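Local coordinates for putative ABC transporter amino acid-binding protein (PDB 2Q88) that binds the compatible solute ectoine as the substrate-binding protein of an ABC transporter, consistent with a part in the uptake of osmoprotectants, at residues A78-K83 with V90-P95; P84-A89 with G132-K137; P66-Q69 with A75-A78. All coordinates share one frame; numbering follows the deposited sequence.

Interaction 1: A78-K83 with V90-P95; sequences AGLFMK and VAYSQP. With 4CS ((4S)-2-methyl-1,4,5,6-tetrahydropyrimidine-4-carboxylic acid), chain F.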
# COMPACT_ATOMS: atom_id res chain seq x y z
N ALA A 78 0.70 2.62 5.01
CA ALA A 78 1.57 1.80 4.18
C ALA A 78 1.06 1.61 2.75
O ALA A 78 1.67 0.87 1.98
CB ALA A 78 1.79 0.44 4.84
N GLY A 79 -0.03 2.29 2.39
CA GLY A 79 -0.69 2.01 1.13
C GLY A 79 -1.46 0.70 1.23
O GLY A 79 -1.56 -0.05 0.25
N LEU A 80 -2.00 0.43 2.42
CA LEU A 80 -2.82 -0.78 2.64
C LEU A 80 -4.23 -0.54 2.09
O LEU A 80 -5.09 0.04 2.77
CB LEU A 80 -2.84 -1.18 4.12
CG LEU A 80 -3.45 -2.55 4.44
CD1 LEU A 80 -2.51 -3.70 4.08
CD2 LEU A 80 -3.86 -2.63 5.89
N PHE A 81 -4.44 -0.97 0.85
CA PHE A 81 -5.63 -0.63 0.10
C PHE A 81 -6.92 -1.10 0.77
O PHE A 81 -6.95 -2.20 1.35
CB PHE A 81 -5.56 -1.22 -1.31
CG PHE A 81 -4.43 -0.70 -2.16
CD1 PHE A 81 -4.17 0.67 -2.28
CD2 PHE A 81 -3.66 -1.59 -2.93
CE1 PHE A 81 -3.13 1.14 -3.10
CE2 PHE A 81 -2.62 -1.13 -3.76
CZ PHE A 81 -2.37 0.23 -3.83
N MET A 82 -7.96 -0.28 0.69
CA MET A 82 -9.26 -0.61 1.29
C MET A 82 -9.97 -1.68 0.51
O MET A 82 -10.04 -1.63 -0.71
CB MET A 82 -10.16 0.62 1.34
CG MET A 82 -9.59 1.79 2.14
SD MET A 82 -10.91 2.98 2.50
CE MET A 82 -9.92 4.43 2.78
N LYS A 83 -10.52 -2.65 1.25
CA LYS A 83 -11.31 -3.74 0.71
C LYS A 83 -12.31 -4.15 1.77
O LYS A 83 -12.01 -4.06 2.96
CB LYS A 83 -10.43 -4.96 0.41
CG LYS A 83 -9.38 -4.77 -0.65
CD LYS A 83 -8.26 -5.78 -0.46
CE LYS A 83 -8.69 -7.16 -0.89
NZ LYS A 83 -7.54 -8.10 -0.80
N VAL A 90 -10.53 -3.27 10.55
CA VAL A 90 -9.90 -2.02 11.00
C VAL A 90 -10.81 -0.81 10.80
O VAL A 90 -11.79 -0.89 10.05
CB VAL A 90 -8.57 -1.75 10.23
CG1 VAL A 90 -7.58 -2.87 10.48
CG2 VAL A 90 -8.82 -1.60 8.74
N ALA A 91 -10.48 0.29 11.46
CA ALA A 91 -11.16 1.57 11.24
C ALA A 91 -10.29 2.44 10.33
O ALA A 91 -9.28 2.98 10.77
CB ALA A 91 -11.40 2.27 12.57
N TYR A 92 -10.69 2.54 9.07
CA TYR A 92 -9.98 3.30 8.05
C TYR A 92 -10.33 4.77 8.08
O TYR A 92 -11.47 5.15 8.38
CB TYR A 92 -10.35 2.78 6.66
CG TYR A 92 -9.45 1.69 6.10
CD1 TYR A 92 -8.13 1.96 5.74
CD2 TYR A 92 -9.95 0.42 5.85
CE1 TYR A 92 -7.31 0.97 5.20
CE2 TYR A 92 -9.14 -0.59 5.31
CZ TYR A 92 -7.83 -0.31 5.00
OH TYR A 92 -7.05 -1.30 4.46
N SER A 93 -9.34 5.61 7.76
CA SER A 93 -9.60 6.99 7.44
C SER A 93 -10.26 7.07 6.07
O SER A 93 -10.47 6.06 5.42
CB SER A 93 -8.27 7.75 7.36
OG SER A 93 -7.57 7.37 6.18
N GLN A 94 -10.56 8.28 5.63
CA GLN A 94 -11.00 8.54 4.25
C GLN A 94 -9.82 8.28 3.29
O GLN A 94 -8.69 8.15 3.75
CB GLN A 94 -11.54 9.97 4.16
CG GLN A 94 -12.91 10.15 4.87
CD GLN A 94 -14.01 9.27 4.30
OE1 GLN A 94 -14.07 9.01 3.09
NE2 GLN A 94 -14.90 8.80 5.17
N PRO A 95 -10.07 8.16 1.98
CA PRO A 95 -9.03 7.76 1.03
C PRO A 95 -7.88 8.74 0.92
O PRO A 95 -8.06 9.95 1.06
CB PRO A 95 -9.77 7.67 -0.31
CG PRO A 95 -11.22 7.68 0.01
CD PRO A 95 -11.36 8.40 1.31
O 4CS F . -2.16 -5.15 -0.33
C 4CS F . -1.92 -3.95 -0.52
OXT 4CS F . -2.56 -3.09 0.09
CA 4CS F . -0.86 -3.54 -1.54
CB 4CS F . 0.36 -4.43 -1.52
CAD 4CS F . 1.35 -3.98 -2.60
NAG 4CS F . 1.67 -2.54 -2.40
CAI 4CS F . 0.76 -1.67 -1.79
CAA 4CS F . 1.13 -0.19 -1.58
N 4CS F . -0.48 -2.13 -1.33
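Met-82 turns CG anti to its carbonyl carbon (chi1 -59°) and then runs extended, a course that takes the thioether across one face of the Tyr-92 ring. CG sits almost squarely over the ring centre, 3.7 Å from the Tyr-92 centroid and 2° off the normal, in a CH-pi contact; SD lies farther along the same face as a Met-aromatic contact, 4.4 Å from that centroid. Val-90 CG2 covers the opposite face, offset toward the rim. Beyond the ring, Met-82 CE approaches Ser-93 O at 3.2 Å and reaches on to Pro-95. At its other end the tyrosine gives a hydrogen bond from OH to Leu-80 O, 2.9 Å long and arriving from above the carbonyl plane. With a phenylalanine in place of Tyr-92, Leu-80 O would probably lose this donor and the loop beside ectoine one of its ties. The amide that follows that carbonyl faces the pocket: Phe-81 N donates to ectoine OXT at 2.9 Å and 161°, while Gly-79 O lies 2.8 Å from the ligand's N. Tyr-92 thus holds, by one bond, the carbonyl of the peptide whose N-H binds the carboxylate, consistent with second-shell support, and polarisation through it may strengthen the donor.

Interaction 2: P84-A89 with G132-K137; sequences PERCAA and GGTEEK. With 4CS ((4S)-2-methyl-1,4,5,6-tetrahydropyrimidine-4-carboxylic acid), chain F.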
# COMPACT_ATOMS: atom_id res chain seq x y z
N PRO A 84 -13.48 -4.62 1.36
CA PRO A 84 -14.52 -5.05 2.30
C PRO A 84 -13.95 -5.85 3.49
O PRO A 84 -14.17 -5.45 4.63
CB PRO A 84 -15.43 -5.91 1.43
CG PRO A 84 -15.37 -5.21 0.09
CD PRO A 84 -13.92 -4.76 -0.05
N GLU A 85 -13.19 -6.91 3.22
CA GLU A 85 -12.57 -7.75 4.26
C GLU A 85 -11.67 -7.00 5.23
O GLU A 85 -11.68 -7.28 6.43
CB GLU A 85 -11.75 -8.89 3.64
CG GLU A 85 -11.11 -8.54 2.31
CD GLU A 85 -12.05 -8.82 1.15
OE1 GLU A 85 -12.58 -7.86 0.56
OE2 GLU A 85 -12.28 -10.02 0.85
N ARG A 86 -10.88 -6.07 4.70
CA ARG A 86 -10.00 -5.27 5.53
C ARG A 86 -10.80 -4.23 6.30
O ARG A 86 -10.52 -3.97 7.47
CB ARG A 86 -8.95 -4.57 4.68
CG ARG A 86 -7.99 -5.51 3.96
CD ARG A 86 -6.97 -4.75 3.11
NE ARG A 86 -5.98 -5.65 2.54
CZ ARG A 86 -4.99 -5.28 1.74
NH1 ARG A 86 -4.86 -4.01 1.37
NH2 ARG A 86 -4.13 -6.20 1.29
N CYS A 87 -11.79 -3.64 5.64
CA CYS A 87 -12.67 -2.65 6.25
C CYS A 87 -13.41 -3.19 7.47
O CYS A 87 -13.70 -2.45 8.41
CB CYS A 87 -13.66 -2.10 5.21
SG CYS A 87 -12.82 -1.18 3.91
N ALA A 88 -13.69 -4.49 7.47
CA ALA A 88 -14.35 -5.16 8.59
C ALA A 88 -13.43 -5.35 9.80
O ALA A 88 -13.92 -5.55 10.91
CB ALA A 88 -14.91 -6.50 8.14
N ALA A 89 -12.12 -5.30 9.58
CA ALA A 89 -11.12 -5.63 10.61
C ALA A 89 -10.49 -4.39 11.26
O ALA A 89 -9.99 -4.47 12.38
CB ALA A 89 -10.01 -6.50 10.02
N GLY A 132 0.10 -11.49 1.61
CA GLY A 132 -1.03 -10.78 2.22
C GLY A 132 -1.46 -9.54 1.46
O GLY A 132 -2.28 -8.75 1.94
N GLY A 133 -0.91 -9.36 0.26
CA GLY A 133 -1.17 -8.18 -0.55
C GLY A 133 -2.33 -8.33 -1.52
O GLY A 133 -2.77 -9.44 -1.81
N THR A 134 -2.83 -7.20 -2.03
CA THR A 134 -3.93 -7.23 -3.01
C THR A 134 -3.58 -8.01 -4.26
O THR A 134 -4.46 -8.67 -4.82
CB THR A 134 -4.37 -5.81 -3.42
OG1 THR A 134 -3.22 -5.00 -3.70
CG2 THR A 134 -5.07 -5.10 -2.27
N GLU A 135 -2.34 -7.92 -4.73
CA GLU A 135 -1.95 -8.63 -5.96
C GLU A 135 -2.03 -10.13 -5.78
O GLU A 135 -2.52 -10.84 -6.65
CB GLU A 135 -0.55 -8.25 -6.43
CG GLU A 135 -0.39 -6.78 -6.71
CD GLU A 135 -0.20 -5.98 -5.45
OE1 GLU A 135 0.11 -6.59 -4.40
OE2 GLU A 135 -0.37 -4.74 -5.50
N GLU A 136 -1.53 -10.60 -4.64
CA GLU A 136 -1.59 -12.02 -4.31
C GLU A 136 -3.03 -12.53 -4.33
O GLU A 136 -3.32 -13.57 -4.92
CB GLU A 136 -0.93 -12.29 -2.96
CG GLU A 136 -0.94 -13.74 -2.53
CD GLU A 136 -0.53 -13.93 -1.08
OE1 GLU A 136 0.38 -14.75 -0.83
OE2 GLU A 136 -1.13 -13.27 -0.19
N LYS A 137 -3.93 -11.79 -3.67
CA LYS A 137 -5.35 -12.16 -3.65
C LYS A 137 -5.99 -12.14 -5.04
O LYS A 137 -6.78 -13.02 -5.38
CB LYS A 137 -6.14 -11.26 -2.68
CG LYS A 137 -7.62 -11.65 -2.50
CD LYS A 137 -7.79 -12.97 -1.75
CE LYS A 137 -9.27 -13.37 -1.66
NZ LYS A 137 -9.47 -14.60 -0.85
O 4CS F . -2.16 -5.15 -0.33
C 4CS F . -1.92 -3.95 -0.52
OXT 4CS F . -2.56 -3.09 0.09
CA 4CS F . -0.86 -3.54 -1.54
CB 4CS F . 0.36 -4.43 -1.52
CAD 4CS F . 1.35 -3.98 -2.60
NAG 4CS F . 1.67 -2.54 -2.40
CAI 4CS F . 0.76 -1.67 -1.79
CAA 4CS F . 1.13 -0.19 -1.58
N 4CS F . -0.48 -2.13 -1.33
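One carboxylate oxygen of ectoine, O, is held from both segments: Thr-134 N donates to it at 2.7 Å and Arg-86 NH2 at 2.8 Å. The second oxygen, OXT, takes Arg-86 NH1 at 2.8 Å, and the two arginine bonds are nearly straight, 164° from NH1 to OXT and 170° from NH2 to O. This is a bidentate pairing of guanidinium and carboxylate, with O lying in plane at the guanidinium edge. Arg-86 is extended from CG to NE, which carries its flat end across to the other segment. There NH2 also makes a weak bond to Gly-132 O (3.2 Å, 124°), and NH1 rests 3.8 Å from Thr-134 CG2. Gly-133 is the N-cap of helix 134-141, so the carboxylate meets the first turn of a helix, whose dipole would probably add to the pull of the arginine. Glu-136 OE2 accepts from Gly-132 N at 2.8 Å and fastens the glycine turn to its own helix. Thr-134 OG1 is hydrogen-bonded to Glu-101. Helix 84-87 packs through Arg-86 on Ile-65 of helix 64-69 and is tied by the Cys-87 to Cys-254 disulfide to helix 250-254, whereas helix 134-141 leans through Glu-135 on strand 169-173 and Glu-136 on strand 149-151.

Interaction 3: P66-Q69 with A75-A78; sequences PGLQ and AITA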
# COMPACT_ATOMS: atom_id res chain seq x y z
N PRO A 66 -3.00 -7.92 11.72
CA PRO A 66 -2.76 -8.67 12.96
C PRO A 66 -2.05 -7.87 14.06
O PRO A 66 -2.49 -7.90 15.21
CB PRO A 66 -1.91 -9.85 12.50
CG PRO A 66 -2.39 -10.11 11.10
CD PRO A 66 -2.64 -8.73 10.53
N GLY A 67 -0.96 -7.17 13.72
CA GLY A 67 -0.21 -6.38 14.70
C GLY A 67 -1.00 -5.18 15.20
O GLY A 67 -0.90 -4.79 16.37
N LEU A 68 -1.78 -4.58 14.31
CA LEU A 68 -2.66 -3.47 14.67
C LEU A 68 -3.72 -3.95 15.68
O LEU A 68 -3.90 -3.36 16.74
CB LEU A 68 -3.31 -2.88 13.41
CG LEU A 68 -4.21 -1.66 13.60
CD1 LEU A 68 -3.41 -0.44 14.03
CD2 LEU A 68 -5.02 -1.37 12.34
N GLN A 69 -4.40 -5.04 15.34
CA GLN A 69 -5.40 -5.64 16.23
C GLN A 69 -4.80 -6.07 17.57
O GLN A 69 -5.46 -5.98 18.61
CB GLN A 69 -6.10 -6.81 15.54
CG GLN A 69 -6.92 -6.37 14.32
CD GLN A 69 -7.67 -7.52 13.63
OE1 GLN A 69 -8.80 -7.34 13.18
NE2 GLN A 69 -7.04 -8.68 13.55
N ALA A 75 -1.24 2.88 13.99
CA ALA A 75 -1.86 3.05 12.67
C ALA A 75 -1.08 2.25 11.64
O ALA A 75 0.11 2.03 11.82
CB ALA A 75 -1.87 4.53 12.29
N ILE A 76 -1.75 1.82 10.58
CA ILE A 76 -1.05 1.27 9.41
C ILE A 76 -1.02 2.38 8.38
O ILE A 76 -2.07 2.85 7.96
CB ILE A 76 -1.80 0.03 8.84
CG1 ILE A 76 -1.82 -1.11 9.86
CG2 ILE A 76 -1.15 -0.45 7.56
CD1 ILE A 76 -2.89 -2.18 9.54
N THR A 77 0.16 2.83 7.97
CA THR A 77 0.25 3.91 7.00
C THR A 77 1.21 3.46 5.91
O THR A 77 2.37 3.86 5.87
CB THR A 77 0.76 5.20 7.66
OG1 THR A 77 2.03 4.93 8.26
CG2 THR A 77 -0.11 5.59 8.86
N ALA A 78 0.70 2.62 5.01
CA ALA A 78 1.57 1.80 4.18
C ALA A 78 1.06 1.61 2.75
O ALA A 78 1.67 0.87 1.98
CB ALA A 78 1.79 0.44 4.84
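Ala-75, the first residue of the strand, meets Leu-68 of the helix with its backbone: Leu-68 CD1 lies 4.0 Å from Ala-75 N and 4.1 Å from Ala-75 CA. The alanine methyl points away from the helix and packs on Phe-207, while the backbone of Ala-75 is hydrogen-bonded to Arg-16 and Ala-18 of strand 14-19. At Ile-76 the contact becomes one between side chains. CG1 is anti to the carbonyl carbon and CD1 prolongs the chain (chi2 162°), bringing this methyl to the helix, 3.6 Å from Leu-68 CD2 and 4.0 Å from Leu-68 CB. The two side chains cross obliquely, and the touching is wholly apolar. Leu-68 has CG anti to its own backbone N (chi1 -177°), an arrangement that splits its methyls between the two strand residues, CD1 over the backbone of Ala-75 and CD2 against the end of Ile-76. Met-64 and Ile-65, one turn earlier in the same helix, also touch Ile-76, and Ala-206 touches both Leu-68 and Ile-76. Thr-77 turns to Ile-17 and Ile-19 of strand 14-19, and its backbone is hydrogen-bonded to Ala-18. Ala-78 ends the segment beside Met-64 and is part of the ectoine pocket. No hydrogen bond links the two segments; what joins them is the buried apolar packing of Leu-68 on Ile-76 and on the backbone of Ala-75. Strand 53-58, helix 64-69 and strand 75-76 form a beta-alpha-beta crossover, which passes over strand 14-19. Ile-76 is hydrogen-bonded through its backbone to Ala-206, and strand 206-207 pairs antiparallel with 91-92; the resulting order, 53-58, 14-19, 75-76, 206-207, 91-92, matches the first lobe of a type II periplasmic binding protein.

From the N terminus, interaction 3 comes first, closing a five-residue loop between helix 64-69 and strand 75-76. Its last residue, Ala-78, is also the first of interaction 1, which brings 90-95 back beside 78-83. Helix 84-87 lies inside that second loop, yet its partner at 132-137 is some forty residues later, so interactions 1 and 2 cross, while interaction 3 precedes interaction 2 in series. Contacts join them directly: Phe-81 O to Arg-86 NH1 at 2.8 Å, a probable hydrogen bond, and Val-90 CG1 to Leu-68 CD2 at 3.5 Å. Interactions 1 and 3 knit the first lobe together; interaction 2 spans the cleft to the second lobe around ectoine.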